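MsStt7d protein (Micromonas, PDB 4IX3) probably phosphorylates proteins with ATP as a homolog of the state transition kinase Stt7, represented here by its catalytic domain, which adopts the canonical protein kinase fold. Local coordinates at residues A128-A133 with L142-K147; R150-S155 with W251-V256; Y215-E220 with D324-C329; Q316-A321 with E330-H335. All blocks are in the same frame, centred on the assembly; numbering follows the deposited sequence.

Contact 1 (A128-A133 with L142-K147)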
loop_
_atom_site.group_PDB
_atom_site.type_symbol
_atom_site.label_atom_id
_atom_site.label_comp_id
_atom_site.label_asym_id
_atom_site.label_seq_id
_atom_site.Cartn_x
_atom_site.Cartn_y
_atom_site.Cartn_z
ATOM N N ALA B 128 -7.903 -19.738 24.131
ATOM C CA ALA B 128 -9.310 -19.865 24.525
ATOM C C ALA B 128 -10.331 -19.117 23.649
ATOM O O ALA B 128 -11.230 -19.756 23.106
ATOM C CB ALA B 128 -9.533 -19.602 25.999
ATOM N N PRO B 129 -10.152 -17.799 23.443
ATOM C CA PRO B 129 -11.126 -17.102 22.582
ATOM C C PRO B 129 -11.004 -17.581 21.126
ATOM O O PRO B 129 -12.029 -17.682 20.436
ATOM C CB PRO B 129 -10.740 -15.628 22.717
ATOM C CG PRO B 129 -9.384 -15.616 23.313
ATOM C CD PRO B 129 -9.313 -16.847 24.193
ATOM N N LEU B 130 -9.819 -18.020 20.672
ATOM C CA LEU B 130 -9.668 -18.563 19.335
ATOM C C LEU B 130 -10.485 -19.867 19.200
ATOM O O LEU B 130 -11.278 -20.018 18.263
ATOM C CB LEU B 130 -8.177 -18.767 19.009
ATOM C CG LEU B 130 -7.891 -19.508 17.701
ATOM C CD1 LEU B 130 -8.428 -18.739 16.509
ATOM C CD2 LEU B 130 -6.377 -19.824 17.606
ATOM N N ALA B 131 -10.313 -20.787 20.147
ATOM C CA ALA B 131 -11.045 -22.044 20.151
ATOM C C ALA B 131 -12.545 -21.820 20.205
ATOM O O ALA B 131 -13.277 -22.493 19.492
ATOM C CB ALA B 131 -10.620 -22.872 21.338
ATOM N N THR B 132 -12.998 -20.868 21.014
ATOM C CA THR B 132 -14.431 -20.588 21.082
ATOM C C THR B 132 -14.950 -20.120 19.722
ATOM O O THR B 132 -15.994 -20.608 19.225
ATOM C CB THR B 132 -14.669 -19.512 22.138
ATOM O OG1 THR B 132 -14.366 -20.094 23.422
ATOM C CG2 THR B 132 -16.111 -19.091 22.097
ATOM N N ALA B 133 -14.220 -19.199 19.094
ATOM C CA ALA B 133 -14.658 -18.659 17.773
ATOM C C ALA B 133 -14.636 -19.765 16.697
ATOM O O ALA B 133 -15.485 -19.781 15.799
ATOM C CB ALA B 133 -13.783 -17.491 17.359
ATOM N N LEU B 142 -2.672 -27.614 20.560
ATOM C CA LEU B 142 -2.749 -28.738 19.641
ATOM C C LEU B 142 -4.123 -28.821 18.979
ATOM O O LEU B 142 -4.234 -29.019 17.762
ATOM C CB LEU B 142 -2.434 -30.047 20.368
ATOM C CG LEU B 142 -2.476 -31.337 19.535
ATOM C CD1 LEU B 142 -1.554 -31.256 18.334
ATOM C CD2 LEU B 142 -2.018 -32.515 20.411
ATOM N N GLY B 143 -5.171 -28.690 19.776
ATOM C CA GLY B 143 -6.536 -28.792 19.289
ATOM C C GLY B 143 -6.862 -27.742 18.230
ATOM O O GLY B 143 -7.369 -28.088 17.146
ATOM N N VAL B 144 -6.511 -26.483 18.501
ATOM C CA VAL B 144 -6.818 -25.408 17.550
ATOM C C VAL B 144 -5.932 -25.569 16.313
ATOM O O VAL B 144 -6.385 -25.306 15.186
ATOM C CB VAL B 144 -6.744 -23.987 18.131
ATOM C CG1 VAL B 144 -7.771 -23.814 19.225
ATOM C CG2 VAL B 144 -5.337 -23.555 18.514
ATOM N N THR B 145 -4.673 -26.007 16.465
ATOM C CA THR B 145 -3.822 -26.212 15.305
ATOM C C THR B 145 -4.366 -27.300 14.388
ATOM O O THR B 145 -4.384 -27.173 13.172
ATOM C CB THR B 145 -2.344 -26.476 15.712
ATOM O OG1 THR B 145 -1.936 -25.376 16.553
ATOM C CG2 THR B 145 -1.429 -26.586 14.490
ATOM N N LYS B 146 -4.769 -28.420 14.974
ATOM C CA LYS B 146 -5.313 -29.503 14.162
ATOM C C LYS B 146 -6.554 -29.077 13.368
ATOM O O LYS B 146 -6.644 -29.304 12.149
ATOM C CB LYS B 146 -5.659 -30.656 15.105
ATOM C CG LYS B 146 -4.452 -31.426 15.592
ATOM C CD LYS B 146 -4.823 -32.630 16.453
ATOM C CE LYS B 146 -6.011 -33.321 15.805
ATOM N NZ LYS B 146 -6.058 -34.821 15.687
ATOM N N LYS B 147 -7.471 -28.414 14.062
ATOM C CA LYS B 147 -8.706 -28.030 13.394
ATOM C C LYS B 147 -8.456 -26.968 12.322
ATOM O O LYS B 147 -8.940 -27.049 11.186
ATOM C CB LYS B 147 -9.750 -27.575 14.396
ATOM C CG LYS B 147 -11.113 -27.263 13.763
ATOM C CD LYS B 147 -12.135 -26.827 14.827
ATOM C CE LYS B 147 -13.595 -26.872 14.384
ATOM N NZ LYS B 147 -13.849 -25.849 13.321
#
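In the helical C-lobe of the kinase fold, helix 127-133 lies against the N-terminal turns of the long helix 141-161, and the seam between them is made by L130 and A131 on one side and V144 on the other. A131 CA and V144 CA are 6.0 Å apart, consistent with only a methyl projecting from A131 at this point. V144 divides its two branches between the two partners. Its CG1 packs on A131, 3.7 Å from A131 CB and 3.8 Å from A131 CA, so it rests against the helix surface as well as the methyl. V144 CG2 turns to the leucine and lies 4.0 Å from L130 CD2. The torsion of V144 (chi1 -63°) accounts for this division: CG1 stands anti to the carbonyl carbon, while CG2 takes the crowded position between N and C. L130 crosses the valine obliquely. All three residues are buried, and the 112 Å² covered between the segments is apolar contact. L130 also touches L122 and M123 of helix 119-125 and L260 of helix 246-261. Beside the seam, K147 NZ ties this helix to M134 O, just past helix 127-133, and pairs with E151 one turn further along its own helix. This is the packing of the short helical region after the hinge onto helix αE, as in the canonical kinase C-lobe.

Contact 2 (R150-S155 with W251-V256); sequences RELLGS and WSAGCV
No ring, amide or other flat group lies between L152, L153 and their partners A253 and V256, so there are no faces or edges to assign; the touch is aliphatic branch against aliphatic branch. The one ring in either segment, the W251 indole, points off from this interface and packs on M319. Across the gap, L152 CD2 does most of the work. It sits 4.1 Å from A253 CB and 4.0 Å from V256 CG1, reaching the valine tip to tip, and so spans two residues one helical turn apart. L153 meets the same methyl from a second direction, roughly at right angles to L152, with its CD2 4.0 Å from A253 CB. The two leucines differ in their first torsion: L152 CG is anti to N (chi1 176°), whereas L153 CG is anti to the carbonyl carbon (chi1 -66°), which brings a chain that leaves its helix obliquely back toward A253. The elements joined are helices αE (141-161) and αF (246-261) of the kinase C-lobe. Over these segments they run nearly antiparallel, at 170°, with axes 10.9 Å apart, and L153 CA is 7.4 Å from A253 CA. M149 and L156 also touch A253. L152 also packs on L186 of strand 183-186, two residues before the magnesium ligand D188, and the V256 side chain is about 9 Å from that of D168, the other magnesium ligand.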
loop_
_atom_site.group_PDB
_atom_site.type_symbol
_atom_site.label_atom_id
_atom_site.label_comp_id
_atom_site.label_asym_id
_atom_site.label_seq_id
_atom_site.Cartn_x
_atom_site.Cartn_y
_atom_site.Cartn_z
ATOM N N ARG B 150 -6.380 -28.300 9.309
ATOM C CA ARG B 150 -7.117 -29.187 8.410
ATOM C C ARG B 150 -7.993 -28.318 7.496
ATOM O O ARG B 150 -8.068 -28.599 6.280
ATOM C CB ARG B 150 -7.986 -30.144 9.251
ATOM C CG ARG B 150 -8.709 -31.201 8.425
ATOM C CD ARG B 150 -9.617 -32.078 9.275
ATOM N NE ARG B 150 -8.869 -32.937 10.193
ATOM C CZ ARG B 150 -8.808 -32.768 11.508
ATOM N NH1 ARG B 150 -9.459 -31.747 12.068
ATOM N NH2 ARG B 150 -8.156 -33.666 12.258
ATOM N N GLU B 151 -8.635 -27.293 8.080
ATOM C CA GLU B 151 -9.493 -26.416 7.255
ATOM C C GLU B 151 -8.690 -25.581 6.257
ATOM O O GLU B 151 -9.032 -25.479 5.073
ATOM C CB GLU B 151 -10.313 -25.530 8.186
ATOM C CG GLU B 151 -11.312 -26.364 8.969
ATOM C CD GLU B 151 -11.949 -25.645 10.131
ATOM O OE1 GLU B 151 -12.757 -26.304 10.856
ATOM O OE2 GLU B 151 -11.651 -24.439 10.405
ATOM N N LEU B 152 -7.596 -24.999 6.715
ATOM C CA LEU B 152 -6.757 -24.179 5.833
ATOM C C LEU B 152 -6.129 -24.996 4.705
ATOM O O LEU B 152 -6.177 -24.594 3.527
ATOM C CB LEU B 152 -5.622 -23.559 6.661
ATOM C CG LEU B 152 -4.596 -22.753 5.824
ATOM C CD1 LEU B 152 -5.267 -21.615 5.039
ATOM C CD2 LEU B 152 -3.548 -22.193 6.794
ATOM N N LEU B 153 -5.522 -26.155 5.023
ATOM C CA LEU B 153 -4.883 -26.944 4.017
ATOM C C LEU B 153 -5.957 -27.487 3.041
ATOM O O LEU B 153 -5.683 -27.569 1.830
ATOM C CB LEU B 153 -4.058 -28.088 4.596
ATOM C CG LEU B 153 -2.852 -27.629 5.404
ATOM C CD1 LEU B 153 -2.312 -28.840 6.172
ATOM C CD2 LEU B 153 -1.796 -27.055 4.505
ATOM N N GLY B 154 -7.157 -27.866 3.541
ATOM C CA GLY B 154 -8.183 -28.364 2.603
ATOM C C GLY B 154 -8.615 -27.247 1.646
ATOM O O GLY B 154 -8.784 -27.483 0.466
ATOM N N SER B 155 -8.761 -26.029 2.154
ATOM C CA SER B 155 -9.140 -24.900 1.287
ATOM C C SER B 155 -8.055 -24.545 0.289
ATOM O O SER B 155 -8.333 -24.311 -0.897
ATOM C CB SER B 155 -9.520 -23.699 2.109
ATOM O OG SER B 155 -10.746 -23.919 2.766
ATOM N N TRP B 251 4.510 -22.874 2.297
ATOM C CA TRP B 251 5.412 -22.231 3.286
ATOM C C TRP B 251 4.619 -21.311 4.195
ATOM O O TRP B 251 4.735 -21.352 5.416
ATOM C CB TRP B 251 6.465 -21.446 2.540
ATOM C CG TRP B 251 7.339 -20.666 3.489
ATOM C CD1 TRP B 251 7.100 -19.404 4.021
ATOM C CD2 TRP B 251 8.651 -21.067 3.981
ATOM N NE1 TRP B 251 8.092 -19.044 4.894
ATOM C CE2 TRP B 251 9.078 -20.003 4.890
ATOM C CE3 TRP B 251 9.455 -22.201 3.839
ATOM C CZ2 TRP B 251 10.298 -20.059 5.559
ATOM C CZ3 TRP B 251 10.664 -22.266 4.533
ATOM C CH2 TRP B 251 11.057 -21.225 5.405
ATOM N N SER B 252 3.717 -20.479 3.616
ATOM C CA SER B 252 2.911 -19.618 4.459
ATOM C C SER B 252 2.000 -20.390 5.415
ATOM O O SER B 252 1.841 -19.977 6.547
ATOM C CB SER B 252 2.013 -18.728 3.581
ATOM O OG SER B 252 2.760 -17.965 2.651
ATOM N N ALA B 253 1.459 -21.523 4.948
ATOM C CA ALA B 253 0.617 -22.346 5.821
ATOM C C ALA B 253 1.484 -22.942 6.967
ATOM O O ALA B 253 0.984 -23.050 8.082
ATOM C CB ALA B 253 -0.042 -23.469 5.040
ATOM N N GLY B 254 2.748 -23.282 6.697
ATOM C CA GLY B 254 3.648 -23.704 7.800
ATOM C C GLY B 254 3.890 -22.613 8.834
ATOM O O GLY B 254 3.834 -22.874 10.022
ATOM N N CYS B 255 3.975 -21.356 8.367
ATOM C CA CYS B 255 4.035 -20.248 9.299
ATOM C C CYS B 255 2.801 -20.117 10.142
ATOM O O CYS B 255 2.890 -19.873 11.336
ATOM C CB CYS B 255 4.294 -18.929 8.546
ATOM S SG CYS B 255 5.912 -18.796 7.723
ATOM N N VAL B 256 1.615 -20.247 9.506
ATOM C CA VAL B 256 0.372 -20.201 10.288
ATOM C C VAL B 256 0.429 -21.324 11.345
ATOM O O VAL B 256 0.054 -21.078 12.485
ATOM C CB VAL B 256 -0.847 -20.437 9.360
ATOM C CG1 VAL B 256 -2.144 -20.626 10.150
ATOM C CG2 VAL B 256 -0.998 -19.252 8.392
#

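Contact 3 (Y215-E220 with D324-C329)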
loop_
_atom_site.group_PDB
_atom_site.type_symbol
_atom_site.label_atom_id
_atom_site.label_comp_id
_atom_site.label_asym_id
_atom_site.label_seq_id
_atom_site.Cartn_x
_atom_site.Cartn_y
_atom_site.Cartn_z
ATOM N N TYR B 215 5.707 -14.035 6.040
ATOM C CA TYR B 215 5.049 -15.278 5.646
ATOM C C TYR B 215 5.549 -15.783 4.318
ATOM O O TYR B 215 4.958 -16.681 3.730
ATOM C CB TYR B 215 3.533 -15.086 5.624
ATOM C CG TYR B 215 3.007 -14.748 7.011
ATOM C CD1 TYR B 215 2.790 -15.785 7.949
ATOM C CD2 TYR B 215 2.814 -13.423 7.443
ATOM C CE1 TYR B 215 2.359 -15.506 9.218
ATOM C CE2 TYR B 215 2.402 -13.140 8.719
ATOM C CZ TYR B 215 2.157 -14.189 9.626
ATOM O OH TYR B 215 1.780 -13.892 10.910
ATOM N N ALA B 216 6.719 -15.300 3.894
ATOM C CA ALA B 216 7.344 -15.769 2.659
ATOM C C ALA B 216 8.829 -15.987 2.963
ATOM O O ALA B 216 9.469 -15.165 3.642
ATOM C CB ALA B 216 7.178 -14.707 1.556
ATOM N N LYS B 217 9.335 -17.160 2.571
ATOM C CA LYS B 217 10.765 -17.467 2.680
ATOM C C LYS B 217 11.568 -16.333 2.031
ATOM O O LYS B 217 11.211 -15.854 0.944
ATOM C CB LYS B 217 11.051 -18.833 2.025
ATOM C CG LYS B 217 12.508 -19.279 2.051
ATOM C CD LYS B 217 12.663 -20.757 1.704
ATOM C CE LYS B 217 14.128 -21.144 1.739
ATOM N NZ LYS B 217 14.650 -20.948 0.353
ATOM N N ALA B 218 12.639 -15.884 2.686
ATOM C CA ALA B 218 13.253 -14.611 2.314
ATOM C C ALA B 218 13.777 -14.612 0.877
ATOM O O ALA B 218 13.819 -13.575 0.218
ATOM C CB ALA B 218 14.352 -14.224 3.283
ATOM N N ASP B 219 14.204 -15.765 0.377
ATOM C CA ASP B 219 14.727 -15.817 -0.980
ATOM C C ASP B 219 13.746 -16.410 -2.002
ATOM O O ASP B 219 14.158 -16.812 -3.095
ATOM C CB ASP B 219 16.059 -16.556 -1.005
ATOM C CG ASP B 219 15.902 -18.037 -0.739
ATOM O OD1 ASP B 219 14.840 -18.459 -0.211
ATOM O OD2 ASP B 219 16.911 -18.749 -0.932
ATOM N N GLU B 220 12.465 -16.471 -1.625
ATOM C CA GLU B 220 11.400 -16.964 -2.513
ATOM C C GLU B 220 10.197 -16.040 -2.361
ATOM O O GLU B 220 9.109 -16.450 -1.937
ATOM C CB GLU B 220 10.999 -18.401 -2.211
ATOM C CG GLU B 220 12.190 -19.325 -2.376
ATOM C CD GLU B 220 11.898 -20.780 -2.069
ATOM O OE1 GLU B 220 10.707 -21.156 -1.911
ATOM O OE2 GLU B 220 12.900 -21.523 -1.942
ATOM N N ASP B 324 10.970 -28.440 -4.435
ATOM C CA ASP B 324 10.863 -29.802 -4.944
ATOM C C ASP B 324 10.716 -30.842 -3.847
ATOM O O ASP B 324 10.338 -31.966 -4.148
ATOM C CB ASP B 324 12.072 -30.177 -5.802
ATOM C CG ASP B 324 11.982 -29.582 -7.191
ATOM O OD1 ASP B 324 10.927 -28.984 -7.513
ATOM O OD2 ASP B 324 12.944 -29.690 -7.963
ATOM N N ALA B 325 11.034 -30.449 -2.618
ATOM C CA ALA B 325 10.935 -31.326 -1.463
ATOM C C ALA B 325 9.719 -30.921 -0.624
ATOM O O ALA B 325 9.327 -31.659 0.269
ATOM C CB ALA B 325 12.225 -31.208 -0.634
ATOM N N ARG B 326 9.122 -29.747 -0.857
ATOM C CA ARG B 326 8.111 -29.207 0.049
ATOM C C ARG B 326 6.734 -29.801 -0.274
ATOM O O ARG B 326 6.356 -29.881 -1.458
ATOM C CB ARG B 326 8.074 -27.678 -0.125
ATOM C CG ARG B 326 7.285 -26.946 0.955
ATOM C CD ARG B 326 7.302 -25.432 0.724
ATOM N NE ARG B 326 8.675 -24.909 0.636
ATOM C CZ ARG B 326 9.042 -23.812 -0.023
ATOM N NH1 ARG B 326 8.111 -23.050 -0.559
ATOM N NH2 ARG B 326 10.314 -23.457 -0.098
ATOM N N ALA B 327 5.974 -30.146 0.762
ATOM C CA ALA B 327 4.653 -30.793 0.537
ATOM C C ALA B 327 3.688 -29.865 -0.183
ATOM O O ALA B 327 3.666 -28.659 0.097
ATOM C CB ALA B 327 4.008 -31.151 1.861
ATOM N N SER B 328 2.835 -30.427 -1.053
ATOM C CA SER B 328 1.638 -29.718 -1.491
ATOM C C SER B 328 0.675 -29.632 -0.336
ATOM O O SER B 328 0.743 -30.427 0.622
ATOM C CB SER B 328 0.988 -30.474 -2.654
ATOM O OG SER B 328 0.475 -31.729 -2.192
ATOM N N CYS B 329 -0.256 -28.693 -0.369
ATOM C CA CYS B 329 -1.249 -28.582 0.693
ATOM C C CYS B 329 -2.171 -29.816 0.675
ATOM O O CYS B 329 -2.510 -30.325 1.748
ATOM C CB CYS B 329 -2.057 -27.283 0.536
ATOM S SG CYS B 329 -1.032 -25.817 0.928
HETATM O O HOH W 1 8.292 -20.290 -1.664
#
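E220 and R326 probably form the characteristic glutamate–arginine pair at the end of the kinase activation segment, A218-D219-E220 standing in place of the usual Ala-Pro-Glu. R326 NH2 donates to E220 OE1 at 3.0 Å along a nearly straight path (165°), meeting the oxygen on its syn side but tilted out of the carboxylate plane. The acceptor lies in the guanidinium plane, and the two flat groups are only 21° apart. Water 1 completes a small ring, donating to E220 OE1 at 2.6 Å and accepting from R326 NH1 at 3.0 Å. The carboxylate serves a second cation through its other oxygen: K217 NZ reaches E220 OE2 at 2.9 Å from above the carboxylate plane, and D219 OD1 at 2.6 Å on its syn side. K217 NZ and R326 NH2 stay 5.0 Å apart, and the carboxylate would offset their like charges. A type I turn, with E220 N bonded to K217 O, holds lysine and glutamate together. R326 NE is anchored on E320 O. The network lies over helix 246-261, where K217 packs on W251 and R326 O takes a bond from R247, while S328 caps helix 329-332 a little further along the chain.

Contact 4 (Q316-A321 with E330-H335); sequences QRLMEA and EAALSH
L318 and A332 make the closest touch, L318 CD2 lying 3.8 Å from A332 CB, and beside it the aliphatic part of R317 approaches the imidazole of H335, with R317 CG 4.2 Å from H335 ND1. That second approach is oblique to the ring. The leucine's CG is anti to the carbonyl carbon (chi1 -73°), which carries its CD2 across to the alanine although the chain does not set out straight at it. R317 coils through three successive bends of about -60°, so its CG lies beside the histidine while the guanidinium turns elsewhere: NH1 is bonded to A325 O in the linker between the two segments. The second shell helps to place H335. A type I turn from A332 to H335, with H335 N 3.1 Å from A332 O, folds the chain back, and the ring rests on D313 and L314, with a weak bond from its NE2 to A310 O. The turn is braced by S334, whose OG donates to A331 O at 2.7 Å, in the carbonyl plane; the same oxygen also accepts S334 N at 3.0 Å. Further out, L318 touches M149, and A332 touches L153, both on helix 141-161. The arrangement is the packing of the last two helices, 302-318 and 329-332, at the C-terminal end of the kinase C-lobe.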
loop_
_atom_site.group_PDB
_atom_site.type_symbol
_atom_site.label_atom_id
_atom_site.label_comp_id
_atom_site.label_asym_id
_atom_site.label_seq_id
_atom_site.Cartn_x
_atom_site.Cartn_y
_atom_site.Cartn_z
ATOM N N GLN B 316 8.017 -29.372 9.072
ATOM C CA GLN B 316 9.159 -29.634 8.201
ATOM C C GLN B 316 8.689 -29.860 6.756
ATOM O O GLN B 316 9.282 -29.348 5.794
ATOM C CB GLN B 316 9.964 -30.861 8.661
ATOM C CG GLN B 316 11.111 -31.208 7.697
ATOM C CD GLN B 316 12.171 -30.129 7.707
ATOM O OE1 GLN B 316 12.115 -29.139 6.957
ATOM N NE2 GLN B 316 13.133 -30.290 8.594
ATOM N N ARG B 317 7.608 -30.624 6.592
ATOM C CA ARG B 317 7.078 -30.889 5.245
ATOM C C ARG B 317 6.615 -29.621 4.527
ATOM O O ARG B 317 6.913 -29.429 3.356
ATOM C CB ARG B 317 5.851 -31.836 5.309
ATOM C CG ARG B 317 6.102 -33.238 5.882
ATOM C CD ARG B 317 7.030 -33.916 4.930
ATOM N NE ARG B 317 6.414 -34.052 3.590
ATOM C CZ ARG B 317 6.947 -33.576 2.464
ATOM N NH1 ARG B 317 8.148 -32.997 2.457
ATOM N NH2 ARG B 317 6.297 -33.722 1.316
ATOM N N LEU B 318 5.905 -28.767 5.251
ATOM C CA LEU B 318 5.394 -27.539 4.657
ATOM C C LEU B 318 6.489 -26.490 4.447
ATOM O O LEU B 318 6.265 -25.519 3.712
ATOM C CB LEU B 318 4.323 -26.948 5.597
ATOM C CG LEU B 318 2.968 -27.718 5.620
ATOM C CD1 LEU B 318 2.086 -27.213 6.725
ATOM C CD2 LEU B 318 2.246 -27.575 4.259
ATOM N N MET B 319 7.625 -26.641 5.127
ATOM C CA MET B 319 8.665 -25.606 5.161
ATOM C C MET B 319 10.020 -26.127 4.688
ATOM O O MET B 319 11.080 -25.584 5.071
ATOM C CB MET B 319 8.700 -24.949 6.537
ATOM C CG MET B 319 7.329 -24.386 6.940
ATOM S SD MET B 319 7.309 -23.463 8.468
ATOM C CE MET B 319 8.036 -21.930 7.874
ATOM N N GLU B 320 10.007 -27.136 3.823
ATOM C CA GLU B 320 11.292 -27.563 3.255
ATOM C C GLU B 320 11.919 -26.387 2.489
ATOM O O GLU B 320 11.209 -25.635 1.791
ATOM C CB GLU B 320 11.112 -28.745 2.297
ATOM C CG GLU B 320 10.922 -30.093 2.953
ATOM C CD GLU B 320 12.223 -30.563 3.601
ATOM O OE1 GLU B 320 13.337 -30.057 3.292
ATOM O OE2 GLU B 320 12.157 -31.578 4.309
ATOM N N ALA B 321 13.239 -26.279 2.521
ATOM C CA ALA B 321 13.925 -25.189 1.847
ATOM C C ALA B 321 13.680 -25.214 0.342
ATOM O O ALA B 321 13.451 -24.169 -0.288
ATOM C CB ALA B 321 15.413 -25.268 2.154
ATOM N N GLU B 330 -2.458 -30.409 -0.488
ATOM C CA GLU B 330 -3.245 -31.656 -0.556
ATOM C C GLU B 330 -2.507 -32.791 0.155
ATOM O O GLU B 330 -3.119 -33.489 0.978
ATOM C CB GLU B 330 -3.543 -32.070 -1.999
ATOM C CG GLU B 330 -4.415 -33.320 -2.033
ATOM C CD GLU B 330 -4.477 -33.989 -3.400
ATOM O OE1 GLU B 330 -3.639 -33.691 -4.290
ATOM O OE2 GLU B 330 -5.375 -34.834 -3.602
ATOM N N ALA B 331 -1.207 -32.963 -0.128
ATOM C CA ALA B 331 -0.429 -34.037 0.509
ATOM C C ALA B 331 -0.378 -33.874 2.036
ATOM O O ALA B 331 -0.597 -34.851 2.784
ATOM C CB ALA B 331 0.960 -34.119 -0.100
ATOM N N ALA B 332 -0.188 -32.632 2.474
ATOM C CA ALA B 332 -0.075 -32.295 3.873
ATOM C C ALA B 332 -1.368 -32.698 4.626
ATOM O O ALA B 332 -1.284 -33.051 5.810
ATOM C CB ALA B 332 0.230 -30.794 4.011
ATOM N N LEU B 333 -2.526 -32.688 3.975
ATOM C CA LEU B 333 -3.751 -33.083 4.659
ATOM C C LEU B 333 -3.770 -34.512 5.187
ATOM O O LEU B 333 -4.525 -34.803 6.121
ATOM C CB LEU B 333 -4.925 -33.003 3.696
ATOM C CG LEU B 333 -5.733 -31.733 3.715
ATOM C CD1 LEU B 333 -6.892 -31.981 2.780
ATOM C CD2 LEU B 333 -6.233 -31.344 5.094
ATOM N N SER B 334 -2.977 -35.400 4.580
ATOM C CA SER B 334 -2.966 -36.832 4.948
ATOM C C SER B 334 -2.001 -37.118 6.100
ATOM O O SER B 334 -1.768 -38.252 6.488
ATOM C CB SER B 334 -2.648 -37.716 3.739
ATOM O OG SER B 334 -1.361 -37.403 3.239
ATOM N N HIS B 335 -1.304 -36.081 6.537
ATOM C CA HIS B 335 -0.262 -36.259 7.536
ATOM C C HIS B 335 -0.772 -36.850 8.830
ATOM O O HIS B 335 -1.900 -36.578 9.265
ATOM C CB HIS B 335 0.454 -34.929 7.777
ATOM C CG HIS B 335 1.719 -35.077 8.561
ATOM N ND1 HIS B 335 2.963 -35.144 8.005
ATOM C CD2 HIS B 335 1.864 -35.245 9.921
ATOM C CE1 HIS B 335 3.867 -35.277 9.013
ATOM N NE2 HIS B 335 3.180 -35.331 10.172
#

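Contacts 1, 2 and 3 are buried, while contact 4 is only partly so, with R317 and H335 partly exposed. Contacts 1 and 2 hold successive parts of helix 141-161 and are purely aliphatic; contact 2 lies nearer the centre of the chain (about 9 Å from it, against 18 Å for contact 1). Contact 3 joins two loops and is charged, its buried charges matched by opposite charges and a water. Contact 4 is again mostly apolar. The last three adjoin: S252 OG and Y215 O link contacts 2 and 3 at 2.8 Å, and A327 N and R317 O link contacts 3 and 4 at 2.9 Å, while M319 packs against W251 and C255 between contacts 2 and 4.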